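Local coordinates for malonyl acyl carrier protein transacylase (Streptococcus pneumoniae, PDB 3IM8), which probably transfers the malonyl group from malonyl-CoA to holo acyl carrier protein, a step that supplies bacterial fatty acid synthesis, at residues Q62-R74 against L91-F105. Residues are numbered along the deposited sequence; the frame is centred on the assembly and turned at random.
Sequences QPAILATSVAIYR and LGEYSALVASGALDF
L91 lays its two methyls along the Q62-I65 turn of helix 58-78: CD2 lies 3.6 Å from Q62 CB, while CD1 reaches I65 CG2 at 3.7 Å. The amide of Q62 turns to R115 and Q11. Next along, the Y94 side chain meets L66 CD1 through CB before its ring heads away towards R115 and L244. That same L66 CD1 sits 3.4 Å from the backbone N of S95; L66 and S95 also have the nearest CA pair across the contact. S95 OG rests against the CA and CD1 of L66 and faces S69 CB at 3.9 Å; the hydroxyl of S69 hydrogen-bonds to G273 O. The predicted nucleophile S90 immediately precedes L91, in what looks like the GxSxG nucleophile elbow of acyltransferases, so helix 92-99 follows the elbow; its axis and that of segment 62-74 approach to 9.2 Å, crossing at -37°. One turn on, V98 meets V70 at about a right angle, CG1 to CG1. A99 then puts its methyl over the centre of one face of the Y73 ring, a CH-pi contact with CB 3.6 Å from the centroid and 11° off the normal. Beyond G101, where positive phi ends the helical run, the chain loops back and F105 enters as a knob among L66, A67, V70 and R74. The F105 ring meets V70 CG1 through CD1 and has A67 CA at its edge, swung there by a chi1 of 172° that sets CG opposite the backbone N. R74 NH2 comes within 3.4 Å of F105 CB, the guanidinium inclined to the ring, while R74 NH1 hydrogen-bonds to T32 OG1.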
ATOM      1  N   GLN A  62       9.154  -0.068  -5.082  1.00 16.79           N
ATOM      2  CA  GLN A  62       8.391   1.036  -4.486  1.00 15.83           C
ATOM      3  C   GLN A  62       8.258   2.225  -5.434  1.00 15.47           C
ATOM      4  O   GLN A  62       7.150   2.655  -5.705  1.00 14.66           O
ATOM      5  CB  GLN A  62       8.907   1.406  -3.086  1.00 15.27           C
ATOM      6  CG  GLN A  62       8.700   0.228  -2.080  1.00 18.01           C
ATOM      7  CD  GLN A  62       8.794   0.650  -0.615  1.00 21.05           C
ATOM      8  OE1 GLN A  62       8.789   1.845  -0.290  1.00 22.13           O
ATOM      9  NE2 GLN A  62       8.913  -0.323   0.266  1.00 19.25           N
ATOM     10  N   PRO A  63       9.376   2.733  -5.990  1.00 16.96           N
ATOM     11  CA  PRO A  63       9.215   3.850  -6.975  1.00 17.12           C
ATOM     12  C   PRO A  63       8.580   3.390  -8.292  1.00 18.24           C
ATOM     13  O   PRO A  63       7.887   4.160  -8.944  1.00 19.89           O
ATOM     14  CB  PRO A  63      10.642   4.363  -7.156  1.00 16.76           C
ATOM     15  CG  PRO A  63      11.549   3.157  -6.772  1.00 15.82           C
ATOM     16  CD  PRO A  63      10.792   2.551  -5.605  1.00 16.37           C
ATOM     17  N   ALA A  64       8.734   2.119  -8.651  1.00 18.24           N
ATOM     18  CA  ALA A  64       8.097   1.628  -9.879  1.00 18.04           C
ATOM     19  C   ALA A  64       6.607   1.712  -9.779  1.00 17.35           C
ATOM     20  O   ALA A  64       5.970   2.250 -10.668  1.00 17.58           O
ATOM     21  CB  ALA A  64       8.500   0.144 -10.196  1.00 17.93           C
ATOM     22  N   ILE A  65       6.056   1.158  -8.687  1.00 17.59           N
ATOM     23  CA  ILE A  65       4.603   1.176  -8.471  1.00 16.68           C
ATOM     24  C   ILE A  65       4.153   2.636  -8.272  1.00 16.83           C
ATOM     25  O   ILE A  65       3.185   3.068  -8.859  1.00 16.58           O
ATOM     26  CB  ILE A  65       4.179   0.324  -7.240  1.00 16.64           C
ATOM     27  CG1 ILE A  65       4.308  -1.153  -7.562  1.00 14.36           C
ATOM     28  CG2 ILE A  65       2.676   0.620  -6.835  1.00 15.17           C
ATOM     29  CD1 ILE A  65       4.367  -2.022  -6.356  1.00 14.78           C
ATOM     30  N   LEU A  66       4.851   3.392  -7.422  1.00 16.92           N
ATOM     31  CA  LEU A  66       4.367   4.766  -7.188  1.00 16.61           C
ATOM     32  C   LEU A  66       4.248   5.592  -8.488  1.00 14.77           C
ATOM     33  O   LEU A  66       3.262   6.287  -8.699  1.00 14.11           O
ATOM     34  CB  LEU A  66       5.220   5.511  -6.142  1.00 16.31           C
ATOM     35  CG  LEU A  66       4.843   7.000  -5.972  1.00 18.28           C
ATOM     36  CD1 LEU A  66       4.564   7.356  -4.490  1.00 18.59           C
ATOM     37  CD2 LEU A  66       5.862   7.977  -6.637  1.00 21.56           C
ATOM     38  N   ALA A  67       5.257   5.514  -9.345  1.00 15.48           N
ATOM     39  CA  ALA A  67       5.278   6.249 -10.596  1.00 15.01           C
ATOM     40  C   ALA A  67       4.157   5.754 -11.491  1.00 16.26           C
ATOM     41  O   ALA A  67       3.467   6.555 -12.108  1.00 17.65           O
ATOM     42  CB  ALA A  67       6.614   6.065 -11.282  1.00 14.76           C
ATOM     43  N   THR A  68       3.965   4.430 -11.543  1.00 16.88           N
ATOM     44  CA  THR A  68       2.913   3.833 -12.354  1.00 16.30           C
ATOM     45  C   THR A  68       1.523   4.229 -11.867  1.00 16.57           C
ATOM     46  O   THR A  68       0.713   4.689 -12.631  1.00 17.21           O
ATOM     47  CB  THR A  68       3.047   2.352 -12.356  1.00 15.91           C
ATOM     48  OG1 THR A  68       4.294   2.013 -12.981  1.00 13.91           O
ATOM     49  CG2 THR A  68       1.882   1.749 -13.151  1.00 16.49           C
ATOM     50  N   SER A  69       1.286   4.079 -10.578  1.00 16.46           N
ATOM     51  CA  SER A  69       0.040   4.517  -9.967  1.00 16.53           C
ATOM     52  C   SER A  69      -0.262   5.996 -10.135  1.00 16.24           C
ATOM     53  O   SER A  69      -1.378   6.339 -10.509  1.00 17.14           O
ATOM     54  CB  SER A  69       0.070   4.202  -8.481  1.00 15.85           C
ATOM     55  OG  SER A  69       0.195   2.803  -8.332  1.00 17.77           O
ATOM     56  N   VAL A  70       0.681   6.867  -9.780  1.00 15.95           N
ATOM     57  CA  VAL A  70       0.500   8.325 -10.009  1.00 15.66           C
ATOM     58  C   VAL A  70       0.142   8.615 -11.458  1.00 16.39           C
ATOM     59  O   VAL A  70      -0.775   9.421 -11.732  1.00 16.85           O
ATOM     60  CB  VAL A  70       1.706   9.144  -9.543  1.00 14.88           C
ATOM     61  CG1 VAL A  70       1.529  10.630  -9.837  1.00 15.06           C
ATOM     62  CG2 VAL A  70       1.866   8.951  -8.024  1.00 15.72           C
ATOM     63  N   ALA A  71       0.834   7.961 -12.388  1.00 17.03           N
ATOM     64  CA  ALA A  71       0.501   8.115 -13.826  1.00 17.88           C
ATOM     65  C   ALA A  71      -0.948   7.701 -14.160  1.00 18.36           C
ATOM     66  O   ALA A  71      -1.643   8.403 -14.918  1.00 18.66           O
ATOM     67  CB  ALA A  71       1.427   7.316 -14.640  1.00 18.66           C
ATOM     68  N   ILE A  72      -1.394   6.573 -13.619  1.00 18.61           N
ATOM     69  CA  ILE A  72      -2.770   6.107 -13.834  1.00 19.67           C
ATOM     70  C   ILE A  72      -3.799   7.093 -13.221  1.00 20.42           C
ATOM     71  O   ILE A  72      -4.832   7.435 -13.824  1.00 21.32           O
ATOM     72  CB  ILE A  72      -2.978   4.670 -13.286  1.00 19.19           C
ATOM     73  CG1 ILE A  72      -2.115   3.685 -14.079  1.00 20.54           C
ATOM     74  CG2 ILE A  72      -4.446   4.268 -13.447  1.00 19.21           C
ATOM     75  CD1 ILE A  72      -2.084   2.325 -13.555  1.00 19.77           C
ATOM     76  N   TYR A  73      -3.515   7.569 -12.034  1.00 21.17           N
ATOM     77  CA  TYR A  73      -4.402   8.575 -11.406  1.00 22.14           C
ATOM     78  C   TYR A  73      -4.457   9.831 -12.254  1.00 22.81           C
ATOM     79  O   TYR A  73      -5.557  10.326 -12.525  1.00 22.79           O
ATOM     80  CB  TYR A  73      -3.930   8.885  -9.982  1.00 22.59           C
ATOM     81  CG  TYR A  73      -4.136  10.302  -9.513  1.00 25.07           C
ATOM     82  CD1 TYR A  73      -5.359  10.727  -9.040  1.00 28.71           C
ATOM     83  CD2 TYR A  73      -3.066  11.209  -9.494  1.00 28.29           C
ATOM     84  CE1 TYR A  73      -5.529  12.066  -8.614  1.00 31.99           C
ATOM     85  CE2 TYR A  73      -3.207  12.495  -9.074  1.00 30.65           C
ATOM     86  CZ  TYR A  73      -4.428  12.930  -8.632  1.00 34.21           C
ATOM     87  OH  TYR A  73      -4.533  14.258  -8.194  1.00 39.54           O
ATOM     88  N   ARG A  74      -3.288  10.306 -12.722  1.00 23.00           N
ATOM     89  CA  ARG A  74      -3.223  11.478 -13.580  1.00 22.78           C
ATOM     90  C   ARG A  74      -3.978  11.280 -14.896  1.00 23.50           C
ATOM     91  O   ARG A  74      -4.642  12.207 -15.385  1.00 22.02           O
ATOM     92  CB  ARG A  74      -1.776  11.934 -13.841  1.00 22.93           C
ATOM     93  CG  ARG A  74      -1.143  12.654 -12.700  1.00 22.00           C
ATOM     94  CD  ARG A  74       0.342  12.868 -12.950  1.00 19.24           C
ATOM     95  NE  ARG A  74       0.991  13.665 -11.910  1.00 18.97           N
ATOM     96  CZ  ARG A  74       2.231  14.129 -12.017  1.00 20.11           C
ATOM     97  NH1 ARG A  74       2.930  13.871 -13.121  1.00 18.60           N
ATOM     98  NH2 ARG A  74       2.753  14.888 -11.043  1.00 20.79           N
ATOM     99  N   LEU A  91       2.894   1.315   0.733  1.00 19.22           N
ATOM    100  CA  LEU A  91       3.523   2.146  -0.296  1.00 18.08           C
ATOM    101  C   LEU A  91       2.451   2.967  -1.000  1.00 17.17           C
ATOM    102  O   LEU A  91       2.681   4.129  -1.358  1.00 16.93           O
ATOM    103  CB  LEU A  91       4.312   1.284  -1.307  1.00 17.58           C
ATOM    104  CG  LEU A  91       4.948   1.883  -2.590  1.00 16.48           C
ATOM    105  CD1 LEU A  91       3.985   2.212  -3.723  1.00 13.07           C
ATOM    106  CD2 LEU A  91       5.847   3.107  -2.351  1.00 18.12           C
ATOM    107  N   GLY A  92       1.278   2.385  -1.218  1.00 17.12           N
ATOM    108  CA  GLY A  92       0.173   3.151  -1.859  1.00 18.39           C
ATOM    109  C   GLY A  92      -0.286   4.410  -1.088  1.00 18.95           C
ATOM    110  O   GLY A  92      -1.045   5.258  -1.592  1.00 19.97           O
ATOM    111  N   GLU A  93       0.144   4.545   0.146  1.00 19.00           N
ATOM    112  CA  GLU A  93      -0.209   5.742   0.919  1.00 19.56           C
ATOM    113  C   GLU A  93       0.531   6.936   0.358  1.00 18.72           C
ATOM    114  O   GLU A  93       0.040   8.082   0.448  1.00 18.49           O
ATOM    115  CB  GLU A  93       0.173   5.539   2.396  1.00 19.99           C
ATOM    116  CG  GLU A  93      -0.150   6.717   3.285  1.00 22.20           C
ATOM    117  CD  GLU A  93      -0.575   6.237   4.642  1.00 21.56           C
ATOM    118  OE1 GLU A  93      -1.719   5.767   4.775  1.00 23.07           O
ATOM    119  OE2 GLU A  93       0.245   6.284   5.555  1.00 21.59           O
ATOM    120  N   TYR A  94       1.715   6.675  -0.196  1.00 18.25           N
ATOM    121  CA  TYR A  94       2.555   7.759  -0.741  1.00 18.16           C
ATOM    122  C   TYR A  94       1.999   8.244  -2.053  1.00 18.01           C
ATOM    123  O   TYR A  94       1.967   9.448  -2.329  1.00 19.43           O
ATOM    124  CB  TYR A  94       4.019   7.336  -0.908  1.00 17.24           C
ATOM    125  CG  TYR A  94       4.781   7.234   0.375  1.00 17.69           C
ATOM    126  CD1 TYR A  94       4.563   6.173   1.249  1.00 18.27           C
ATOM    127  CD2 TYR A  94       5.698   8.215   0.735  1.00 20.67           C
ATOM    128  CE1 TYR A  94       5.290   6.076   2.455  1.00 20.70           C
ATOM    129  CE2 TYR A  94       6.437   8.123   1.936  1.00 22.14           C
ATOM    130  CZ  TYR A  94       6.229   7.060   2.771  1.00 20.56           C
ATOM    131  OH  TYR A  94       6.946   6.947   3.925  1.00 22.15           O
ATOM    132  N   SER A  95       1.543   7.297  -2.861  1.00 17.87           N
ATOM    133  CA  SER A  95       0.825   7.616  -4.127  1.00 17.81           C
ATOM    134  C   SER A  95      -0.401   8.516  -3.859  1.00 17.35           C
ATOM    135  O   SER A  95      -0.622   9.483  -4.572  1.00 16.26           O
ATOM    136  CB  SER A  95       0.373   6.317  -4.827  1.00 17.48           C
ATOM    137  OG  SER A  95       1.460   5.428  -5.050  1.00 16.77           O
ATOM    138  N   ALA A  96      -1.169   8.137  -2.819  1.00 18.50           N
ATOM    139  CA  ALA A  96      -2.335   8.851  -2.273  1.00 18.29           C
ATOM    140  C   ALA A  96      -1.943  10.229  -1.713  1.00 19.89           C
ATOM    141  O   ALA A  96      -2.665  11.208  -1.892  1.00 21.16           O
ATOM    142  CB  ALA A  96      -2.890   8.046  -1.227  1.00 16.71           C
ATOM    143  N   LEU A  97      -0.785  10.316  -1.054  1.00 20.45           N
ATOM    144  CA  LEU A  97      -0.243  11.625  -0.617  1.00 20.82           C
ATOM    145  C   LEU A  97       0.006  12.544  -1.786  1.00 20.25           C
ATOM    146  O   LEU A  97      -0.296  13.737  -1.698  1.00 20.96           O
ATOM    147  CB  LEU A  97       1.038  11.491   0.228  1.00 19.67           C
ATOM    148  CG  LEU A  97       0.734  11.094   1.688  1.00 20.46           C
ATOM    149  CD1 LEU A  97       2.041  10.658   2.400  1.00 17.07           C
ATOM    150  CD2 LEU A  97       0.005  12.222   2.474  1.00 18.55           C
ATOM    151  N   VAL A  98       0.536  11.998  -2.870  1.00 20.09           N
ATOM    152  CA  VAL A  98       0.709  12.747  -4.132  1.00 20.15           C
ATOM    153  C   VAL A  98      -0.635  13.161  -4.732  1.00 21.25           C
ATOM    154  O   VAL A  98      -0.847  14.343  -5.044  1.00 21.75           O
ATOM    155  CB  VAL A  98       1.560  11.993  -5.180  1.00 20.15           C
ATOM    156  CG1 VAL A  98       1.533  12.734  -6.583  1.00 19.40           C
ATOM    157  CG2 VAL A  98       3.000  11.871  -4.701  1.00 19.15           C
ATOM    158  N   ALA A  99      -1.567  12.211  -4.835  1.00 21.85           N
ATOM    159  CA  ALA A  99      -2.886  12.530  -5.344  1.00 22.74           C
ATOM    160  C   ALA A  99      -3.634  13.533  -4.460  1.00 23.09           C
ATOM    161  O   ALA A  99      -4.416  14.307  -4.960  1.00 23.39           O
ATOM    162  CB  ALA A  99      -3.699  11.253  -5.540  1.00 23.21           C
ATOM    163  N   SER A 100      -3.365  13.553  -3.149  1.00 23.43           N
ATOM    164  CA  SER A 100      -4.144  14.389  -2.250  1.00 23.58           C
ATOM    165  C   SER A 100      -3.567  15.773  -2.163  1.00 23.83           C
ATOM    166  O   SER A 100      -4.067  16.595  -1.390  1.00 23.78           O
ATOM    167  CB  SER A 100      -4.213  13.771  -0.843  1.00 24.04           C
ATOM    168  OG  SER A 100      -2.897  13.718  -0.323  1.00 26.71           O
ATOM    169  N   GLY A 101      -2.509  16.025  -2.936  1.00 23.63           N
ATOM    170  CA  GLY A 101      -1.906  17.348  -3.068  1.00 23.93           C
ATOM    171  C   GLY A 101      -0.824  17.607  -2.041  1.00 24.12           C
ATOM    172  O   GLY A 101      -0.032  18.560  -2.191  1.00 25.00           O
ATOM    173  N   ALA A 102      -0.774  16.790  -0.985  1.00 23.24           N
ATOM    174  CA  ALA A 102       0.186  17.030   0.101  1.00 23.12           C
ATOM    175  C   ALA A 102       1.670  16.736  -0.204  1.00 23.12           C
ATOM    176  O   ALA A 102       2.570  17.403   0.325  1.00 23.03           O
ATOM    177  CB  ALA A 102      -0.237  16.336   1.379  1.00 23.48           C
ATOM    178  N   LEU A 103       1.934  15.758  -1.054  1.00 23.45           N
ATOM    179  CA  LEU A 103       3.323  15.407  -1.411  1.00 23.16           C
ATOM    180  C   LEU A 103       3.621  15.668  -2.897  1.00 22.82           C
ATOM    181  O   LEU A 103       2.864  15.204  -3.764  1.00 22.24           O
ATOM    182  CB  LEU A 103       3.586  13.943  -1.015  1.00 22.69           C
ATOM    183  CG  LEU A 103       4.877  13.198  -1.383  1.00 23.17           C
ATOM    184  CD1 LEU A 103       6.074  13.916  -0.826  1.00 19.09           C
ATOM    185  CD2 LEU A 103       4.747  11.776  -0.796  1.00 22.31           C
ATOM    186  N   ASP A 104       4.691  16.422  -3.192  1.00 22.39           N
ATOM    187  CA  ASP A 104       5.126  16.653  -4.584  1.00 23.03           C
ATOM    188  C   ASP A 104       5.536  15.315  -5.243  1.00 22.47           C
ATOM    189  O   ASP A 104       6.129  14.440  -4.597  1.00 20.92           O
ATOM    190  CB  ASP A 104       6.286  17.674  -4.657  1.00 24.98           C
ATOM    191  CG  ASP A 104       6.948  17.753  -6.061  1.00 26.67           C
ATOM    192  OD1 ASP A 104       6.390  18.415  -6.967  1.00 28.93           O
ATOM    193  OD2 ASP A 104       8.045  17.168  -6.270  1.00 29.06           O
ATOM    194  N   PHE A 105       5.202  15.163  -6.515  1.00 22.16           N
ATOM    195  CA  PHE A 105       5.448  13.906  -7.162  1.00 23.75           C
ATOM    196  C   PHE A 105       6.943  13.540  -7.203  1.00 24.39           C
ATOM    197  O   PHE A 105       7.332  12.414  -6.826  1.00 24.23           O
ATOM    198  CB  PHE A 105       4.882  13.918  -8.573  1.00 23.76           C
ATOM    199  CG  PHE A 105       5.268  12.725  -9.359  1.00 23.28           C
ATOM    200  CD1 PHE A 105       4.939  11.460  -8.904  1.00 23.25           C
ATOM    201  CD2 PHE A 105       5.974  12.858 -10.553  1.00 24.34           C
ATOM    202  CE1 PHE A 105       5.281  10.301  -9.647  1.00 23.55           C
ATOM    203  CE2 PHE A 105       6.339  11.740 -11.275  1.00 24.64           C
ATOM    204  CZ  PHE A 105       5.987  10.445 -10.808  1.00 24.44           C
TER